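Local atomic coordinates of ABC transporter, periplasmic solute-binding protein (Rhizobium meliloti, PDB entry 4WED), a protein that probably captures a solute, perhaps a peptide or a nickel complex as family relatives do, and delivers it to an ABC transporter for uptake. Residues 275-280 with 294-299; 318-323 with 420-425; 427-432 with 473-478; 432-437 with 458-463; 448-453 with 479-484. One frame throughout, in Å; residues are numbered along the deposited sequence.

Interaction 1 of 5, residues 275-280 with 294-299; sequences LVMAFN and KAVSIG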
# COMPACT_ATOMS: atom_id res chain seq x y z
N LEU A 275 9.01 -2.40 5.70
CA LEU A 275 10.26 -1.70 5.98
C LEU A 275 11.36 -2.65 5.72
O LEU A 275 11.43 -3.68 6.34
CB LEU A 275 10.34 -1.26 7.44
CG LEU A 275 11.65 -0.59 7.83
CD1 LEU A 275 11.70 0.84 7.34
CD2 LEU A 275 11.76 -0.58 9.33
N VAL A 276 12.26 -2.27 4.83
CA VAL A 276 13.27 -3.18 4.32
C VAL A 276 14.59 -2.49 4.51
O VAL A 276 14.71 -1.30 4.24
CB VAL A 276 13.08 -3.45 2.80
CG1 VAL A 276 14.07 -4.47 2.30
CG2 VAL A 276 11.67 -3.94 2.54
N MSE A 277 15.58 -3.22 4.97
CA MSE A 277 16.89 -2.67 4.98
C MSE A 277 17.61 -3.10 3.71
O MSE A 277 17.51 -4.24 3.25
CB MSE A 277 17.62 -3.14 6.19
CG MSE A 277 18.87 -2.28 6.30
SE MSE A 277 19.76 -2.76 7.99
CE MSE A 277 20.26 -4.63 7.56
N ALA A 278 18.34 -2.13 3.16
CA ALA A 278 19.07 -2.26 1.94
C ALA A 278 20.56 -2.33 2.20
O ALA A 278 21.07 -1.78 3.18
CB ALA A 278 18.79 -1.05 1.06
N PHE A 279 21.26 -2.99 1.29
CA PHE A 279 22.69 -3.23 1.39
C PHE A 279 23.32 -2.51 0.24
O PHE A 279 22.79 -2.55 -0.85
CB PHE A 279 22.99 -4.73 1.20
CG PHE A 279 22.52 -5.60 2.34
CD1 PHE A 279 23.08 -5.47 3.60
CD2 PHE A 279 21.54 -6.57 2.13
CE1 PHE A 279 22.66 -6.29 4.64
CE2 PHE A 279 21.09 -7.37 3.17
CZ PHE A 279 21.67 -7.22 4.45
N ASN A 280 24.48 -1.91 0.46
CA ASN A 280 25.20 -1.34 -0.66
C ASN A 280 26.61 -1.88 -0.84
O ASN A 280 27.59 -1.26 -0.39
CB ASN A 280 25.28 0.15 -0.53
CG ASN A 280 25.87 0.77 -1.76
OD1 ASN A 280 26.12 0.09 -2.76
ND2 ASN A 280 26.10 2.05 -1.70
N LYS A 294 23.84 -12.04 5.14
CA LYS A 294 22.98 -12.94 5.88
C LYS A 294 23.18 -12.73 7.37
O LYS A 294 22.22 -12.68 8.14
CB LYS A 294 23.37 -14.37 5.51
CG LYS A 294 22.46 -15.47 6.03
CD LYS A 294 22.82 -16.78 5.36
CE LYS A 294 22.08 -17.93 5.99
NZ LYS A 294 22.66 -19.25 5.56
N ALA A 295 24.44 -12.61 7.77
CA ALA A 295 24.74 -12.46 9.17
C ALA A 295 24.10 -11.19 9.67
O ALA A 295 23.49 -11.18 10.73
CB ALA A 295 26.25 -12.45 9.42
N VAL A 296 24.26 -10.11 8.91
CA VAL A 296 23.65 -8.86 9.29
C VAL A 296 22.18 -9.11 9.50
O VAL A 296 21.63 -8.81 10.55
CB VAL A 296 23.87 -7.78 8.24
CG1 VAL A 296 22.96 -6.60 8.49
CG2 VAL A 296 25.32 -7.34 8.26
N SER A 297 21.57 -9.78 8.54
CA SER A 297 20.15 -9.97 8.59
C SER A 297 19.64 -10.87 9.75
O SER A 297 18.62 -10.58 10.39
CB SER A 297 19.70 -10.52 7.25
OG SER A 297 18.40 -10.99 7.39
N ILE A 298 20.31 -11.98 10.01
CA ILE A 298 19.86 -12.81 11.14
C ILE A 298 20.42 -12.35 12.47
O ILE A 298 19.97 -12.82 13.52
CB ILE A 298 20.19 -14.30 11.00
CG1 ILE A 298 21.69 -14.54 11.06
CG2 ILE A 298 19.54 -14.88 9.75
CD1 ILE A 298 21.98 -16.01 11.14
N GLY A 299 21.40 -11.46 12.43
CA GLY A 299 21.93 -10.80 13.63
C GLY A 299 20.99 -9.76 14.21
O GLY A 299 21.19 -9.28 15.33
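Val296, on helix 290-299, turns its CG1 methyl into the notch between Met277 and Phe279 of strand 274-279. These two strand residues stand two apart, so both leave the same face of the sheet, and their CB atoms point toward the helix. Met277, built as selenomethionine, holds CG anti to the backbone N (chi1 -167°) and then bends at the selenium (chi3 66°). That bend sets Met277 CE 3.5 Å from Val296 CG1, with the two side chains crossing at about a right angle. Phe279 meets the valine from the opposite direction and offers its rim rather than a face: Phe279 CE1 is 3.9 Å from Val296 CG1, which lies near the plane of the ring. Leu491 and Ala489 of the neighbouring strand 488-500 flank Met277 and Phe279; Val296 leans also on Ile394. All three contacting residues are buried. No hydrogen bond or charge pair crosses between 275-280 and 294-299. The touching atoms are all carbon, one methyl against another methyl and a ring edge, with 134 Å² buried in all, so this contact rests on close fit and hydrophobic burial, without a directional bond.

Interaction 2 of 5, residues 318-323 with 420-425; sequences GNMFSA and FLTYGA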
# COMPACT_ATOMS: atom_id res chain seq x y z
N GLY A 318 9.50 -11.84 7.10
CA GLY A 318 10.32 -12.82 6.42
C GLY A 318 10.40 -12.55 4.91
O GLY A 318 11.38 -12.87 4.28
N ASN A 319 9.37 -11.97 4.34
CA ASN A 319 9.29 -11.76 2.89
C ASN A 319 9.23 -10.28 2.58
O ASN A 319 8.81 -9.46 3.42
CB ASN A 319 8.05 -12.41 2.34
CG ASN A 319 8.07 -13.89 2.53
OD1 ASN A 319 8.21 -14.37 3.64
ND2 ASN A 319 7.99 -14.63 1.45
N MSE A 320 9.69 -9.93 1.39
CA MSE A 320 9.64 -8.54 0.99
C MSE A 320 8.23 -8.05 1.01
O MSE A 320 7.99 -6.88 1.27
CB MSE A 320 10.18 -8.35 -0.40
CG MSE A 320 10.42 -6.86 -0.75
SE MSE A 320 11.03 -6.77 -2.66
CE MSE A 320 10.72 -4.83 -2.99
N PHE A 321 7.28 -8.93 0.72
CA PHE A 321 5.89 -8.54 0.70
C PHE A 321 5.13 -9.45 1.61
O PHE A 321 5.32 -10.69 1.56
CB PHE A 321 5.33 -8.68 -0.68
CG PHE A 321 5.98 -7.80 -1.67
CD1 PHE A 321 5.81 -6.40 -1.61
CD2 PHE A 321 6.74 -8.34 -2.70
CE1 PHE A 321 6.40 -5.57 -2.54
CE2 PHE A 321 7.32 -7.51 -3.63
CZ PHE A 321 7.15 -6.11 -3.55
N SER A 322 4.26 -8.86 2.43
CA SER A 322 3.38 -9.67 3.29
C SER A 322 2.37 -10.44 2.44
O SER A 322 2.17 -10.13 1.26
CB SER A 322 2.67 -8.81 4.36
OG SER A 322 1.42 -8.32 3.88
N ALA A 323 1.75 -11.42 3.07
CA ALA A 323 0.75 -12.33 2.45
C ALA A 323 -0.55 -11.60 2.02
O ALA A 323 -1.30 -12.09 1.18
CB ALA A 323 0.43 -13.45 3.44
N PHE A 420 14.27 1.39 3.28
CA PHE A 420 13.26 1.65 2.32
C PHE A 420 11.96 1.13 2.85
O PHE A 420 11.92 0.24 3.70
CB PHE A 420 13.58 0.89 1.04
CG PHE A 420 14.75 1.43 0.31
CD1 PHE A 420 16.03 1.19 0.76
CD2 PHE A 420 14.58 2.18 -0.84
CE1 PHE A 420 17.12 1.69 0.08
CE2 PHE A 420 15.68 2.69 -1.52
CZ PHE A 420 16.95 2.45 -1.06
N LEU A 421 10.91 1.70 2.32
CA LEU A 421 9.55 1.30 2.57
C LEU A 421 8.99 0.95 1.24
O LEU A 421 9.19 1.67 0.33
CB LEU A 421 8.74 2.48 3.13
CG LEU A 421 8.95 2.79 4.61
CD1 LEU A 421 8.34 4.14 4.89
CD2 LEU A 421 8.32 1.78 5.53
N THR A 422 8.30 -0.19 1.13
CA THR A 422 7.59 -0.51 -0.08
C THR A 422 6.39 0.42 -0.30
O THR A 422 5.95 1.14 0.58
CB THR A 422 7.15 -2.01 -0.17
OG1 THR A 422 6.28 -2.39 0.92
CG2 THR A 422 8.36 -2.91 -0.19
N TYR A 423 5.89 0.41 -1.51
CA TYR A 423 4.83 1.28 -1.90
C TYR A 423 3.50 0.87 -1.25
O TYR A 423 2.67 1.76 -0.95
CB TYR A 423 4.70 1.29 -3.43
CG TYR A 423 5.81 2.01 -4.18
CD1 TYR A 423 6.83 2.64 -3.51
CD2 TYR A 423 5.80 2.11 -5.57
CE1 TYR A 423 7.82 3.32 -4.19
CE2 TYR A 423 6.78 2.82 -6.26
CZ TYR A 423 7.80 3.41 -5.55
OH TYR A 423 8.82 4.11 -6.13
N GLY A 424 3.28 -0.43 -1.06
CA GLY A 424 2.02 -0.91 -0.48
C GLY A 424 0.86 -1.12 -1.48
O GLY A 424 0.97 -0.78 -2.65
N ALA A 425 -0.24 -1.71 -1.02
CA ALA A 425 -1.39 -1.97 -1.86
C ALA A 425 -1.91 -0.63 -2.29
O ALA A 425 -1.88 0.27 -1.49
CB ALA A 425 -2.45 -2.70 -1.09
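Thr422 sends its CG2 methyl between Met320 and Phe321, touching Met320 CE and lying 4.1 Å from Phe321 CE1. Both approaches are oblique, and together with a buried area of 98 Å² they make a rather light contact across the two segments. The fuller packing is round the Phe321 ring, where Met320 CG sits over the centre of one face, 4.2 Å above the plane, and Asp428, Pro429 and Ser432 also lie against the ring. With chi1 at 60°, Thr422 keeps OG1 off the apolar side and leaves CG2 anti to the carbonyl carbon, facing Met320 and Phe321. OG1 accepts from Thr274 N, and the hydroxyl of Thr274 in turn bonds Met320 O, so one residue of strand 274-279 is tied to both segments. Toward solvent lie Tyr423 and Ala323, both exposed and neither touching the opposing segment; the ring of Tyr423 leads away from 318-323. The arrangement is that of a long connection tucked against the end of a sheet strand, just where 417-421 gives way to the turn before helix 430-437, in a sheet-and-helix lobe of a periplasmic solute-binding protein.

Interaction 3 of 5, residues 427-432 with 473-478; sequences YDPFGS and PTIQKV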
# COMPACT_ATOMS: atom_id res chain seq x y z
N TYR A 427 -0.43 -0.99 -5.37
CA TYR A 427 0.63 -0.86 -6.34
C TYR A 427 1.59 -2.08 -6.37
O TYR A 427 2.47 -2.16 -7.23
CB TYR A 427 1.45 0.36 -6.02
CG TYR A 427 0.66 1.63 -5.71
CD1 TYR A 427 -0.12 2.26 -6.71
CD2 TYR A 427 0.69 2.21 -4.44
CE1 TYR A 427 -0.86 3.36 -6.44
CE2 TYR A 427 -0.05 3.36 -4.19
CZ TYR A 427 -0.83 3.91 -5.18
OH TYR A 427 -1.52 5.07 -4.96
N ASP A 428 1.46 -3.01 -5.45
CA ASP A 428 2.53 -3.99 -5.26
C ASP A 428 2.00 -5.34 -5.68
O ASP A 428 0.82 -5.58 -5.55
CB ASP A 428 3.01 -4.05 -3.77
CG ASP A 428 4.08 -3.05 -3.46
OD1 ASP A 428 4.67 -2.53 -4.41
OD2 ASP A 428 4.29 -2.72 -2.27
N PRO A 429 2.88 -6.25 -6.10
CA PRO A 429 4.34 -6.15 -5.90
C PRO A 429 5.10 -5.47 -7.01
O PRO A 429 6.26 -5.09 -6.80
CB PRO A 429 4.77 -7.62 -5.80
CG PRO A 429 3.71 -8.37 -6.53
CD PRO A 429 2.43 -7.65 -6.27
N PHE A 430 4.45 -5.27 -8.17
CA PHE A 430 5.20 -4.80 -9.33
C PHE A 430 5.69 -3.38 -9.20
O PHE A 430 6.79 -3.08 -9.70
CB PHE A 430 4.40 -5.01 -10.62
CG PHE A 430 4.34 -6.46 -11.05
CD1 PHE A 430 5.51 -7.16 -11.35
CD2 PHE A 430 3.12 -7.14 -11.14
CE1 PHE A 430 5.46 -8.52 -11.74
CE2 PHE A 430 3.06 -8.47 -11.55
CZ PHE A 430 4.23 -9.18 -11.84
N GLY A 431 4.93 -2.51 -8.53
CA GLY A 431 5.34 -1.11 -8.34
C GLY A 431 6.68 -1.02 -7.64
O GLY A 431 7.58 -0.33 -8.09
N SER A 432 6.83 -1.76 -6.54
CA SER A 432 8.06 -1.72 -5.75
C SER A 432 9.18 -2.49 -6.38
O SER A 432 10.32 -2.04 -6.37
CB SER A 432 7.81 -2.29 -4.35
OG SER A 432 6.88 -1.48 -3.64
N PRO A 473 4.82 -18.51 -10.55
CA PRO A 473 6.13 -19.12 -10.61
C PRO A 473 7.15 -18.22 -11.31
O PRO A 473 8.34 -18.39 -11.09
CB PRO A 473 5.89 -20.41 -11.44
CG PRO A 473 4.77 -20.06 -12.34
CD PRO A 473 3.89 -19.15 -11.52
N THR A 474 6.72 -17.29 -12.16
CA THR A 474 7.73 -16.41 -12.78
C THR A 474 8.22 -15.45 -11.69
O THR A 474 9.44 -15.30 -11.47
CB THR A 474 7.21 -15.66 -14.02
OG1 THR A 474 6.61 -16.60 -14.91
CG2 THR A 474 8.36 -14.96 -14.74
N ILE A 475 7.29 -14.85 -10.98
CA ILE A 475 7.66 -13.92 -9.92
C ILE A 475 8.35 -14.65 -8.75
O ILE A 475 9.17 -14.04 -8.07
CB ILE A 475 6.48 -13.10 -9.42
CG1 ILE A 475 6.97 -11.78 -8.86
CG2 ILE A 475 5.68 -13.88 -8.39
CD1 ILE A 475 5.88 -10.76 -8.67
N GLN A 476 8.06 -15.93 -8.55
CA GLN A 476 8.69 -16.67 -7.47
C GLN A 476 10.21 -16.69 -7.64
O GLN A 476 10.95 -16.75 -6.68
CB GLN A 476 8.15 -18.10 -7.38
CG GLN A 476 8.66 -18.89 -6.18
CD GLN A 476 8.43 -18.18 -4.86
OE1 GLN A 476 7.30 -17.86 -4.52
NE2 GLN A 476 9.52 -17.90 -4.12
N LYS A 477 10.66 -16.61 -8.88
CA LYS A 477 12.08 -16.65 -9.18
C LYS A 477 12.77 -15.35 -8.77
O LYS A 477 13.93 -15.36 -8.36
CB LYS A 477 12.33 -16.90 -10.66
CG LYS A 477 11.67 -18.16 -11.22
CD LYS A 477 12.03 -18.30 -12.68
CE LYS A 477 13.45 -18.84 -12.84
NZ LYS A 477 13.95 -18.65 -14.22
N VAL A 478 12.06 -14.23 -8.89
CA VAL A 478 12.62 -12.99 -8.35
C VAL A 478 12.89 -13.18 -6.84
O VAL A 478 13.99 -12.93 -6.37
CB VAL A 478 11.72 -11.77 -8.63
CG1 VAL A 478 12.25 -10.51 -7.92
CG2 VAL A 478 11.63 -11.53 -10.12
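The lead-in and first turn of helix 430-437 pack on helix 471-485 through Pro429, Phe430 and Ile475, within the group of helices 430-437, 457-465 and 471-485. One methyl does the touching. Ile475 carries CG1 on the far side from its backbone N (chi1 -154°) and continues nearly straight, which drives CD1 out between the two partners. Ile475 CD1 comes within 3.9 Å of Pro429 CG, the side chains crossing at about a right angle. The same Ile475 CD1 lies 3.8 Å from Phe430 CE1, set oblique to the ring. All three residues are buried, and no hydrogen bond spans the pair. Leu433 also packs on Ile475, while Ala463 and Thr464 of helix 457-465 touch the Phe430 ring. The peptide bond between Asp428 and Pro429 is cis. Asp428 OD2 accepts from Gly424 N, and OD1 receives two donors from a single residue. Ser432 N reaches Asp428 OD1 over 3.1 Å, bent to 136° at the hydrogen but almost end-on to the C-O bond. The hydroxyl is nearer: Ser432 OG donates to Asp428 OD1 over 2.6 Å on the syn side, 21° out of the carboxylate plane.

Interaction 4 of 5, residues 432-437 with 458-463; sequences SLVALC and PLINAA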
# COMPACT_ATOMS: atom_id res chain seq x y z
N SER A 432 6.83 -1.76 -6.54
CA SER A 432 8.06 -1.72 -5.75
C SER A 432 9.18 -2.49 -6.38
O SER A 432 10.32 -2.04 -6.37
CB SER A 432 7.81 -2.29 -4.35
OG SER A 432 6.88 -1.48 -3.64
N LEU A 433 8.87 -3.67 -6.91
CA LEU A 433 9.85 -4.45 -7.61
C LEU A 433 10.51 -3.68 -8.72
O LEU A 433 11.73 -3.65 -8.84
CB LEU A 433 9.22 -5.69 -8.23
CG LEU A 433 9.11 -6.87 -7.28
CD1 LEU A 433 8.61 -8.09 -8.02
CD2 LEU A 433 10.45 -7.17 -6.60
N VAL A 434 9.68 -3.10 -9.57
CA VAL A 434 10.18 -2.38 -10.69
C VAL A 434 10.91 -1.13 -10.23
O VAL A 434 12.06 -0.89 -10.63
CB VAL A 434 9.03 -2.02 -11.65
CG1 VAL A 434 9.45 -0.95 -12.64
CG2 VAL A 434 8.57 -3.28 -12.41
N ALA A 435 10.26 -0.33 -9.38
CA ALA A 435 10.80 0.97 -9.02
C ALA A 435 12.07 0.84 -8.18
O ALA A 435 12.98 1.66 -8.32
CB ALA A 435 9.77 1.78 -8.28
N LEU A 436 12.14 -0.19 -7.32
CA LEU A 436 13.23 -0.29 -6.36
C LEU A 436 14.26 -1.34 -6.72
O LEU A 436 15.32 -1.40 -6.09
CB LEU A 436 12.68 -0.61 -4.97
CG LEU A 436 11.66 0.38 -4.36
CD1 LEU A 436 11.27 -0.12 -2.97
CD2 LEU A 436 12.20 1.80 -4.26
N CYS A 437 13.96 -2.19 -7.69
CA CYS A 437 14.83 -3.31 -7.97
C CYS A 437 15.28 -3.45 -9.42
O CYS A 437 16.32 -4.04 -9.66
CB CYS A 437 14.18 -4.59 -7.51
SG CYS A 437 13.93 -4.65 -5.72
N PRO A 458 16.77 -9.59 -15.60
CA PRO A 458 16.09 -10.58 -16.43
C PRO A 458 14.91 -11.25 -15.75
O PRO A 458 13.92 -11.56 -16.38
CB PRO A 458 17.20 -11.60 -16.72
CG PRO A 458 18.44 -10.79 -16.71
CD PRO A 458 18.23 -9.77 -15.62
N LEU A 459 15.01 -11.45 -14.46
CA LEU A 459 13.97 -12.16 -13.74
C LEU A 459 12.82 -11.22 -13.50
O LEU A 459 11.65 -11.62 -13.59
CB LEU A 459 14.52 -12.65 -12.40
CG LEU A 459 15.75 -13.54 -12.49
CD1 LEU A 459 16.33 -13.74 -11.09
CD2 LEU A 459 15.39 -14.87 -13.16
N ILE A 460 13.13 -9.97 -13.21
CA ILE A 460 12.04 -8.98 -13.06
C ILE A 460 11.29 -8.78 -14.38
O ILE A 460 10.05 -8.85 -14.39
CB ILE A 460 12.52 -7.62 -12.50
CG1 ILE A 460 13.10 -7.81 -11.08
CG2 ILE A 460 11.36 -6.62 -12.44
CD1 ILE A 460 13.82 -6.58 -10.56
N ASN A 461 12.04 -8.59 -15.48
CA ASN A 461 11.46 -8.47 -16.84
C ASN A 461 10.57 -9.64 -17.24
O ASN A 461 9.50 -9.47 -17.84
CB ASN A 461 12.58 -8.31 -17.88
CG ASN A 461 13.28 -6.95 -17.79
OD1 ASN A 461 12.67 -5.91 -17.43
ND2 ASN A 461 14.56 -6.94 -18.14
N ALA A 462 11.01 -10.84 -16.90
CA ALA A 462 10.23 -12.03 -17.22
C ALA A 462 8.95 -12.01 -16.41
O ALA A 462 7.87 -12.26 -16.92
CB ALA A 462 11.04 -13.29 -16.94
N ALA A 463 9.06 -11.67 -15.13
CA ALA A 463 7.86 -11.55 -14.30
C ALA A 463 6.86 -10.49 -14.79
O ALA A 463 5.64 -10.69 -14.75
CB ALA A 463 8.26 -11.27 -12.89
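Ile460 supplies every atom that helix 457-465 brings into touch with Leu433, Val434 and Cys437 of helix 430-437. Among the apolar side-chain contacts, the closer is at its tip: Ile460 CD1 lies 3.7 Å from Cys437 CB. The other methyl is less snug, with Ile460 CG2 4.4 Å from Val434 CG2. This division follows from the torsions. CG1 stands anti to the carbonyl carbon (chi1 -62°) and the chain runs on extended to CD1, while CG2 branches off on its own toward the valine. Leu433 also points at the other helix and loses some surface to it. The second kind of contact is side chain on backbone: Ile460 CD1 rests 3.6 Å from Cys437 C and 4.0 Å from Leu433 O, so the methyl lies against the end of the helix.

Taken as helices, 432-437 and 458-463 form an antiparallel pair, their short axes 153° apart in direction and 10.7 Å apart at closest approach. Helix 471-485 packs alongside, with Val478 on Leu459. Polar contacts do not cross this pair. At the edge of the contact they belong to the loop that follows helix 430-437, whose Lys448 NZ bonds Ala435 O. Further along helix 457-465, Thr464 OG1 bonds Asn461 O and, weakly, Ile460 O.

Interaction 5 of 5, residues 448-453 with 479-484; sequences KLVTDP and YDWLRD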
# COMPACT_ATOMS: atom_id res chain seq x y z
N LYS A 448 17.44 2.92 -5.10
CA LYS A 448 17.36 1.46 -5.36
C LYS A 448 17.73 0.58 -4.18
O LYS A 448 18.80 0.71 -3.57
CB LYS A 448 18.29 1.07 -6.51
CG LYS A 448 17.97 1.74 -7.83
CD LYS A 448 16.82 0.99 -8.48
CE LYS A 448 16.15 1.78 -9.58
NZ LYS A 448 15.11 0.91 -10.21
N LEU A 449 16.85 -0.35 -3.88
CA LEU A 449 17.12 -1.47 -2.96
C LEU A 449 18.27 -2.37 -3.43
O LEU A 449 19.20 -2.66 -2.68
CB LEU A 449 15.85 -2.33 -2.84
CG LEU A 449 15.40 -2.85 -1.49
CD1 LEU A 449 15.46 -1.83 -0.38
CD2 LEU A 449 13.97 -3.37 -1.66
N VAL A 450 18.19 -2.80 -4.67
CA VAL A 450 19.17 -3.72 -5.18
C VAL A 450 19.23 -3.63 -6.71
O VAL A 450 18.20 -3.62 -7.37
CB VAL A 450 18.83 -5.14 -4.70
CG1 VAL A 450 17.37 -5.47 -4.98
CG2 VAL A 450 19.74 -6.17 -5.36
N THR A 451 20.43 -3.54 -7.26
CA THR A 451 20.58 -3.44 -8.72
C THR A 451 21.58 -4.45 -9.24
O THR A 451 22.78 -4.29 -9.07
CB THR A 451 21.04 -2.03 -9.16
OG1 THR A 451 22.15 -1.58 -8.34
CG2 THR A 451 19.87 -1.05 -9.05
N ASP A 452 21.06 -5.52 -9.84
CA ASP A 452 21.91 -6.48 -10.54
C ASP A 452 21.36 -6.66 -11.97
O ASP A 452 20.45 -7.46 -12.22
CB ASP A 452 21.97 -7.80 -9.79
CG ASP A 452 23.16 -8.67 -10.21
OD1 ASP A 452 23.83 -8.40 -11.23
OD2 ASP A 452 23.43 -9.64 -9.50
N PRO A 453 21.90 -5.88 -12.90
CA PRO A 453 21.51 -5.97 -14.31
C PRO A 453 21.66 -7.36 -14.90
O PRO A 453 20.78 -7.83 -15.63
CB PRO A 453 22.49 -5.01 -15.01
CG PRO A 453 22.79 -4.00 -13.96
CD PRO A 453 22.85 -4.78 -12.67
N TYR A 479 11.90 -13.71 -6.12
CA TYR A 479 11.99 -13.85 -4.65
C TYR A 479 13.03 -14.86 -4.21
O TYR A 479 13.67 -14.66 -3.17
CB TYR A 479 10.65 -14.29 -4.08
CG TYR A 479 9.49 -13.39 -4.38
CD1 TYR A 479 9.63 -11.99 -4.31
CD2 TYR A 479 8.23 -13.91 -4.66
CE1 TYR A 479 8.55 -11.13 -4.51
CE2 TYR A 479 7.15 -13.07 -4.89
CZ TYR A 479 7.32 -11.68 -4.81
OH TYR A 479 6.27 -10.80 -5.02
N ASP A 480 13.24 -15.93 -5.00
CA ASP A 480 14.29 -16.93 -4.70
C ASP A 480 15.66 -16.33 -4.89
O ASP A 480 16.57 -16.55 -4.09
CB ASP A 480 14.21 -18.15 -5.60
CG ASP A 480 12.86 -18.86 -5.54
OD1 ASP A 480 12.10 -18.68 -4.56
OD2 ASP A 480 12.56 -19.63 -6.49
N TRP A 481 15.81 -15.55 -5.94
CA TRP A 481 17.07 -14.86 -6.15
C TRP A 481 17.44 -14.00 -4.94
O TRP A 481 18.56 -14.06 -4.39
CB TRP A 481 16.99 -13.96 -7.37
CG TRP A 481 18.31 -13.56 -7.78
CD1 TRP A 481 19.16 -14.29 -8.53
CD2 TRP A 481 19.00 -12.38 -7.40
NE1 TRP A 481 20.35 -13.62 -8.68
CE2 TRP A 481 20.27 -12.43 -8.00
CE3 TRP A 481 18.67 -11.28 -6.61
CZ2 TRP A 481 21.21 -11.41 -7.85
CZ3 TRP A 481 19.62 -10.26 -6.46
CH2 TRP A 481 20.88 -10.34 -7.07
N LEU A 482 16.49 -13.17 -4.55
CA LEU A 482 16.74 -12.21 -3.50
C LEU A 482 17.12 -12.93 -2.19
O LEU A 482 18.06 -12.53 -1.50
CB LEU A 482 15.51 -11.34 -3.25
CG LEU A 482 15.12 -10.34 -4.34
CD1 LEU A 482 13.66 -9.93 -4.18
CD2 LEU A 482 16.01 -9.11 -4.29
N ARG A 483 16.34 -13.96 -1.88
CA ARG A 483 16.50 -14.79 -0.70
C ARG A 483 17.79 -15.63 -0.71
O ARG A 483 18.53 -15.60 0.25
CB ARG A 483 15.28 -15.70 -0.52
CG ARG A 483 15.35 -16.64 0.67
CD ARG A 483 14.03 -17.30 0.98
NE ARG A 483 13.93 -17.65 2.41
CZ ARG A 483 14.49 -18.73 2.98
NH1 ARG A 483 15.22 -19.61 2.28
NH2 ARG A 483 14.31 -18.93 4.28
N ASP A 484 18.06 -16.36 -1.79
CA ASP A 484 19.30 -17.15 -1.83
C ASP A 484 20.53 -16.27 -1.84
O ASP A 484 21.54 -16.68 -1.37
CB ASP A 484 19.34 -18.06 -3.05
CG ASP A 484 18.13 -18.96 -3.14
OD1 ASP A 484 17.45 -19.22 -2.10
OD2 ASP A 484 17.82 -19.38 -4.26
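Asp452 and Trp481 make the closest approach, with Asp452 OD2 3.3 Å from Trp481 CZ2. The oxygen comes at the rim of the indole, near its plane, and the carboxylate is turned 66° from the ring. It is no hydrogen bond; the carboxylate simply faces C-H groups, whose slight positive charge may make the meeting mildly attractive. Asp452 CB adds apolar contact, 3.9 Å from Trp481 CH2. Val450 completes the first shell by splitting its methyls: Val450 CG2 stands 4.2 Å from Trp481 CZ3, again at the ring edge, and Val450 CG1 lies 3.9 Å from Leu482 CD2.

A chi1 of -165° swings the indole of Trp481 away from its own backbone N, and the six-membered ring is the part that meets the loop. Replacing Trp481 by an alanine would probably open a gap beside Val450 and Asp452, where the ring edge had stood, and leave the loop less firmly seated on the helix. In the next shell, Leu459 of helix 457-465 packs on Trp481, Ile488 and Cys437 touch Val450, and Asp452 OD1 takes a weak bond from Asn455 N. Further out, Lys448 NZ ties the start of the segment to Leu438 O and Phe441 O. The whole is a connection between two helices, 430-437 and 457-465, folded back over the side of a third, 471-485, in the helical group of this lobe.

Overall arrangement
All five contacts lie in one lobe. Interaction 1 closes before interaction 2 opens, and they meet on one sheet, where strands 274-279 and 417-421 are neighbours; their centres are 15 Å apart. Interaction 2 passes to interactions 3 and 4 as strand 417-421 leads into helix 430-437, with Tyr423 N bonded to Ser432 OG. Interactions 3 and 4 share that helix, their centres only 7 Å apart, with 4 nested inside the loop closed by 3. Interaction 5 crosses both along the chain and uses helix 471-485 with 3. Its Leu449 packs on Val276 and Ala278, on the sheet face opposite Met277 and Phe279, which meet helix 290-299; the lobe thus has its sheet packed on both faces.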